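PDB 5G24: type-iv like pilin ttha1219 from Thermus thermophilus, which is a type IV pilin-like protein, probably held at the cell envelope and, by its family, likely to take part in assembling or decorating pilus-like filaments. Local coordinates for residues Val173-Leu178 / Leu226-Thr231; Tyr179-Val184 / Arg220-Lys225. One frame throughout, in Å; residues are numbered along the deposited sequence.

Contact 1 (Val173-Leu178 / Leu226-Thr231); sequences VSALAL and LWIVQT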
loop_
_atom_site.group_PDB
_atom_site.type_symbol
_atom_site.label_atom_id
_atom_site.label_comp_id
_atom_site.label_asym_id
_atom_site.label_seq_id
_atom_site.Cartn_x
_atom_site.Cartn_y
_atom_site.Cartn_z
ATOM N N VAL A 173 -7.544 11.910 19.849
ATOM C CA VAL A 173 -6.351 11.564 19.148
ATOM C C VAL A 173 -6.273 12.193 17.771
ATOM O O VAL A 173 -7.069 11.911 16.950
ATOM C CB VAL A 173 -6.223 10.048 19.012
ATOM C CG1 VAL A 173 -4.931 9.683 18.299
ATOM C CG2 VAL A 173 -6.254 9.437 20.416
ATOM N N SER A 174 -5.306 13.040 17.530
ATOM C CA SER A 174 -5.134 13.734 16.246
ATOM C C SER A 174 -4.442 12.936 15.231
ATOM O O SER A 174 -4.700 13.064 14.083
ATOM C CB SER A 174 -4.276 14.966 16.427
ATOM O OG SER A 174 -5.003 15.906 17.111
ATOM N N ALA A 175 -3.471 12.152 15.663
ATOM C CA ALA A 175 -2.589 11.402 14.798
ATOM C C ALA A 175 -1.910 10.243 15.520
ATOM O O ALA A 175 -1.874 10.196 16.762
ATOM C CB ALA A 175 -1.512 12.336 14.202
ATOM N N LEU A 176 -1.373 9.334 14.697
ATOM C CA LEU A 176 -0.493 8.297 15.096
ATOM C C LEU A 176 0.894 8.447 14.460
ATOM O O LEU A 176 1.011 8.952 13.338
ATOM C CB LEU A 176 -0.990 6.914 14.740
ATOM C CG LEU A 176 -2.362 6.568 15.268
ATOM C CD1 LEU A 176 -2.680 5.135 14.797
ATOM C CD2 LEU A 176 -2.473 6.691 16.782
ATOM N N ALA A 177 1.909 8.020 15.200
ATOM C CA ALA A 177 3.283 7.894 14.687
ATOM C C ALA A 177 3.616 6.412 14.614
ATOM O O ALA A 177 3.353 5.676 15.597
ATOM C CB ALA A 177 4.283 8.611 15.585
ATOM N N LEU A 178 4.140 5.963 13.481
ATOM C CA LEU A 178 4.509 4.566 13.351
ATOM C C LEU A 178 5.954 4.408 12.997
ATOM O O LEU A 178 6.520 5.221 12.294
ATOM C CB LEU A 178 3.637 3.896 12.310
ATOM C CG LEU A 178 2.159 3.955 12.765
ATOM C CD1 LEU A 178 1.407 4.918 11.855
ATOM C CD2 LEU A 178 1.501 2.661 12.620
ATOM N N LEU A 226 10.025 6.096 10.145
ATOM C CA LEU A 226 9.045 6.702 10.991
ATOM C C LEU A 226 8.039 7.451 10.046
ATOM O O LEU A 226 8.427 8.282 9.265
ATOM C CB LEU A 226 9.743 7.736 11.893
ATOM C CG LEU A 226 8.926 8.543 12.883
ATOM C CD1 LEU A 226 8.347 7.674 13.977
ATOM C CD2 LEU A 226 9.837 9.583 13.520
ATOM N N TRP A 227 6.766 7.292 10.250
ATOM C CA TRP A 227 5.774 8.120 9.517
ATOM C C TRP A 227 4.540 8.380 10.364
ATOM O O TRP A 227 4.281 7.720 11.373
ATOM C CB TRP A 227 5.447 7.467 8.169
ATOM C CG TRP A 227 4.518 6.202 8.267
ATOM C CD1 TRP A 227 3.199 6.108 7.847
ATOM C CD2 TRP A 227 4.875 4.881 8.732
ATOM N NE1 TRP A 227 2.714 4.841 8.105
ATOM C CE2 TRP A 227 3.721 4.057 8.580
ATOM C CE3 TRP A 227 6.064 4.304 9.197
ATOM C CZ2 TRP A 227 3.701 2.737 8.982
ATOM C CZ3 TRP A 227 6.062 2.977 9.566
ATOM C CH2 TRP A 227 4.870 2.177 9.444
ATOM N N ILE A 228 3.828 9.423 9.960
ATOM C CA ILE A 228 2.707 9.948 10.770
ATOM C C ILE A 228 1.424 9.790 9.997
ATOM O O ILE A 228 1.410 10.075 8.898
ATOM C CB ILE A 228 2.870 11.442 11.113
ATOM C CG1 ILE A 228 4.249 11.756 11.768
ATOM C CG2 ILE A 228 1.739 11.973 11.985
ATOM C CD1 ILE A 228 4.604 11.006 13.012
ATOM N N VAL A 229 0.356 9.334 10.639
ATOM C CA VAL A 229 -0.948 9.233 10.053
ATOM C C VAL A 229 -1.889 10.057 10.871
ATOM O O VAL A 229 -2.102 9.821 12.069
ATOM C CB VAL A 229 -1.400 7.783 9.859
ATOM C CG1 VAL A 229 -1.262 6.958 11.072
ATOM C CG2 VAL A 229 -2.877 7.708 9.394
ATOM N N GLN A 230 -2.510 11.015 10.200
ATOM C CA GLN A 230 -3.580 11.796 10.778
ATOM C C GLN A 230 -4.760 10.877 11.062
ATOM O O GLN A 230 -5.045 9.975 10.273
ATOM C CB GLN A 230 -3.994 12.979 9.853
ATOM C CG GLN A 230 -2.984 14.116 9.774
ATOM C CD GLN A 230 -2.759 14.877 11.104
ATOM O OE1 GLN A 230 -3.540 14.759 12.054
ATOM N NE2 GLN A 230 -1.696 15.700 11.152
ATOM N N THR A 231 -5.411 11.109 12.208
ATOM C CA THR A 231 -6.578 10.343 12.628
ATOM C C THR A 231 -7.859 11.271 12.847
ATOM O O THR A 231 -8.426 11.266 13.901
ATOM C CB THR A 231 -6.275 9.495 13.862
ATOM O OG1 THR A 231 -5.878 10.321 14.973
ATOM C CG2 THR A 231 -5.197 8.538 13.581
#
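Leu176 and Leu178 pair with Val229 and Trp227 as antiparallel hydrogen-bonded pairs, each carrying two backbone bonds; Ala175 with Gln230 and Ala177 with Ile228 are the non-hydrogen-bonded pairs. The straightest bond runs from Leu178 N to Trp227 O (2.7 Å, 172° at the hydrogen). Beyond the last bridge, Thr231 N still reaches Ser174 O at 2.8 Å, and the hydroxyl OG1 of Thr231 donates to Val173 O, also 2.8 Å away, from well above the carbonyl plane. Thr231 places OG1 between its backbone N and carbonyl carbon (chi1 60°), which turns the hydroxyl to the neighbouring strand and lets CG2 meet Leu176 CG.

The apolar contacts fall on two faces. On that of Leu176, Leu178, Trp227 and Val229, Leu178 CB sits over the six-membered ring of the indole, a CH-pi contact 3.5 Å from the centroid and 10° off the normal. Leu178 CD1 presses against Val229 CG1, tighter than usual at 3.4 Å. Helix 35-61 covers this face, with Leu60 on Leu178 and Leu56 on Trp227. On the other face, Ile228 CD1 touches Ala177 CB at 3.5 Å, and Trp155 of strand 154-156 lies against both residues.

The backbone ladder thus fixes the register, while the greasy face of leucine, valine and tryptophan supplies the surface on which the long helix of the pilin fold packs.

Contact 2 (Tyr179-Val184 / Arg220-Lys225); sequences YLLASV and RLRAEK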
loop_
_atom_site.group_PDB
_atom_site.type_symbol
_atom_site.label_atom_id
_atom_site.label_comp_id
_atom_site.label_asym_id
_atom_site.label_seq_id
_atom_site.Cartn_x
_atom_site.Cartn_y
_atom_site.Cartn_z
ATOM N N TYR A 179 6.615 3.429 13.587
ATOM C CA TYR A 179 8.011 3.115 13.290
ATOM C C TYR A 179 8.170 1.645 12.947
ATOM O O TYR A 179 7.609 0.757 13.640
ATOM C CB TYR A 179 8.880 3.459 14.462
ATOM C CG TYR A 179 10.307 2.993 14.376
ATOM C CD1 TYR A 179 11.208 3.692 13.691
ATOM C CD2 TYR A 179 10.690 1.801 14.909
ATOM C CE1 TYR A 179 12.511 3.304 13.554
ATOM C CE2 TYR A 179 12.029 1.338 14.804
ATOM C CZ TYR A 179 12.940 2.131 14.134
ATOM O OH TYR A 179 14.221 1.709 14.001
ATOM N N LEU A 180 8.911 1.407 11.889
ATOM C CA LEU A 180 9.325 0.074 11.439
ATOM C C LEU A 180 10.861 -0.045 11.252
ATOM O O LEU A 180 11.500 0.901 10.712
ATOM C CB LEU A 180 8.687 -0.302 10.083
ATOM C CG LEU A 180 7.272 -0.770 10.172
ATOM C CD1 LEU A 180 6.717 -0.978 8.761
ATOM C CD2 LEU A 180 7.187 -2.046 11.019
ATOM N N LEU A 181 11.405 -1.189 11.641
ATOM C CA LEU A 181 12.832 -1.539 11.398
ATOM C C LEU A 181 12.839 -2.871 10.736
ATOM O O LEU A 181 12.184 -3.791 11.176
ATOM C CB LEU A 181 13.592 -1.613 12.707
ATOM C CG LEU A 181 15.044 -2.076 12.627
ATOM C CD1 LEU A 181 15.983 -1.077 11.945
ATOM C CD2 LEU A 181 15.516 -2.448 14.022
ATOM N N ALA A 182 13.633 -3.006 9.705
ATOM C CA ALA A 182 13.764 -4.312 9.009
ATOM C C ALA A 182 15.143 -4.537 8.450
ATOM O O ALA A 182 15.931 -3.629 8.277
ATOM C CB ALA A 182 12.758 -4.380 7.854
ATOM N N SER A 183 15.408 -5.779 8.139
ATOM C CA SER A 183 16.720 -6.182 7.701
ATOM C C SER A 183 16.647 -7.159 6.543
ATOM O O SER A 183 15.748 -7.976 6.487
ATOM C CB SER A 183 17.568 -6.776 8.883
ATOM O OG SER A 183 17.087 -8.056 9.314
ATOM N N VAL A 184 17.687 -7.110 5.705
ATOM C CA VAL A 184 17.928 -8.115 4.705
ATOM C C VAL A 184 19.356 -8.591 4.675
ATOM O O VAL A 184 20.244 -7.875 5.053
ATOM C CB VAL A 184 17.543 -7.593 3.243
ATOM C CG1 VAL A 184 16.069 -7.273 3.214
ATOM C CG2 VAL A 184 18.301 -6.357 2.851
ATOM N N ARG A 220 23.703 -8.164 8.437
ATOM C CA ARG A 220 22.500 -7.835 7.719
ATOM C C ARG A 220 22.385 -6.340 7.486
ATOM O O ARG A 220 22.768 -5.535 8.334
ATOM C CB ARG A 220 21.243 -8.323 8.430
ATOM C CG ARG A 220 21.176 -9.836 8.435
ATOM C CD ARG A 220 19.947 -10.309 9.155
ATOM N NE ARG A 220 18.700 -10.017 8.438
ATOM C CZ ARG A 220 18.134 -10.833 7.584
ATOM N NH1 ARG A 220 18.665 -11.998 7.306
ATOM N NH2 ARG A 220 16.982 -10.495 7.025
ATOM N N LEU A 221 21.795 -5.969 6.344
ATOM C CA LEU A 221 21.554 -4.551 6.062
ATOM C C LEU A 221 20.197 -4.194 6.636
ATOM O O LEU A 221 19.245 -4.880 6.324
ATOM C CB LEU A 221 21.621 -4.299 4.578
ATOM C CG LEU A 221 21.445 -2.797 4.234
ATOM C CD1 LEU A 221 22.522 -2.255 3.320
ATOM C CD2 LEU A 221 20.085 -2.555 3.576
ATOM N N ARG A 222 20.098 -3.030 7.299
ATOM C CA ARG A 222 18.929 -2.498 7.932
ATOM C C ARG A 222 18.449 -1.178 7.403
ATOM O O ARG A 222 19.223 -0.312 6.980
ATOM C CB ARG A 222 19.158 -2.330 9.461
ATOM C CG ARG A 222 19.098 -3.673 10.218
ATOM C CD ARG A 222 19.469 -3.691 11.677
ATOM N NE ARG A 222 19.279 -5.089 12.137
ATOM C CZ ARG A 222 20.108 -6.088 11.960
ATOM N NH1 ARG A 222 21.314 -5.929 11.440
ATOM N NH2 ARG A 222 19.716 -7.306 12.271
ATOM N N ALA A 223 17.127 -0.990 7.434
ATOM C CA ALA A 223 16.584 0.240 7.140
ATOM C C ALA A 223 15.345 0.463 8.036
ATOM O O ALA A 223 14.792 -0.446 8.553
ATOM C CB ALA A 223 16.254 0.342 5.640
ATOM N N GLU A 224 14.913 1.706 8.154
ATOM C CA GLU A 224 13.823 2.023 9.031
ATOM C C GLU A 224 12.946 3.168 8.457
ATOM O O GLU A 224 13.376 3.953 7.646
ATOM C CB GLU A 224 14.365 2.404 10.436
ATOM C CG GLU A 224 15.136 3.728 10.415
ATOM C CD GLU A 224 15.948 4.042 11.683
ATOM O OE1 GLU A 224 15.869 3.287 12.710
ATOM O OE2 GLU A 224 16.645 5.079 11.617
ATOM N N LYS A 225 11.780 3.318 9.014
ATOM C CA LYS A 225 10.898 4.424 8.662
ATOM C C LYS A 225 10.038 4.819 9.868
ATOM O O LYS A 225 9.421 3.951 10.528
ATOM C CB LYS A 225 10.007 3.937 7.545
ATOM C CG LYS A 225 9.294 5.110 6.819
ATOM C CD LYS A 225 8.474 4.561 5.679
ATOM C CE LYS A 225 7.632 5.660 5.032
ATOM N NZ LYS A 225 8.533 6.633 4.413
#
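This is a two-stranded antiparallel ladder at the far end of the four-stranded sheet, where 179-184 runs between strand 141-151 and the outermost strand 221-230, and where polar side chains reinforce the backbone pairing. Leu180 with Lys225, Ala182 with Ala223 and Val184 with Leu221 are the hydrogen-bonded pairs, each closed by two backbone bonds; Val184 N to Leu221 O and Leu221 N to Val184 O are both 2.8 Å.

Arg220, just ahead of the bridged residues, curls round to meet Ser183 with the edge of its guanidinium. Its chain bends at chi3 (69°), bringing the group side-on: NE gives a bond to Ser183 OG at 2.7 Å, in the guanidinium plane, and NH2 one to Ser183 O at 2.9 Å, reaching that oxygen from above its carbonyl plane. A leucine in place of Arg220 would probably leave Ser183 OG and Ser183 O without these donors and cut the tie from NH2 to Glu139 O.

Arg222 lays one guanidinium face over Ser183 CB, while its nitrogens form salt bridges to Asp218 and to Glu143, which also bonds Ser183 OG.

Toward the middle of strand 173-184, Tyr179 OH donates to Glu224 OE1 at 2.6 Å, with ring and carboxylate planes 68° apart. The carboxylate meets the ring at its edge, and the hydroxyl arrives on the anti side of OE1. Gly196 N and Thr198 OG1 bond the same carboxylate. On the opposite face, Leu180 and Ala223 pack against helix 35-61.

Two separate polar clusters therefore share one face of the ladder: around Ser183 the arginine charge is likely to be balanced by its acidic partners, and Glu224 gathers the Tyr179 hydroxyl and two loop donors, linking strand to loop.

In the fold
From the N terminus, the chain runs through helix 35-61 and the larger seven-stranded sheet, with strand 141-151 of the smaller sheet on the way, before it reaches strand 173-184. That strand supplies first 173-178 and then 179-184. After a long, mostly irregular excursion with one short helix, 207-210, the chain returns as strand 221-230. Contact 2 closes the loop of 35 residues, and contact 1 closes the wider loop around it, so the pair forms one long hairpin-like ladder. Their centres lie about 20 Å apart, yet they meet where Trp227 CH2 touches Leu180 CD1 at 3.7 Å. Both join the smaller sheet's outermost strand to its neighbour, beside helix 35-61.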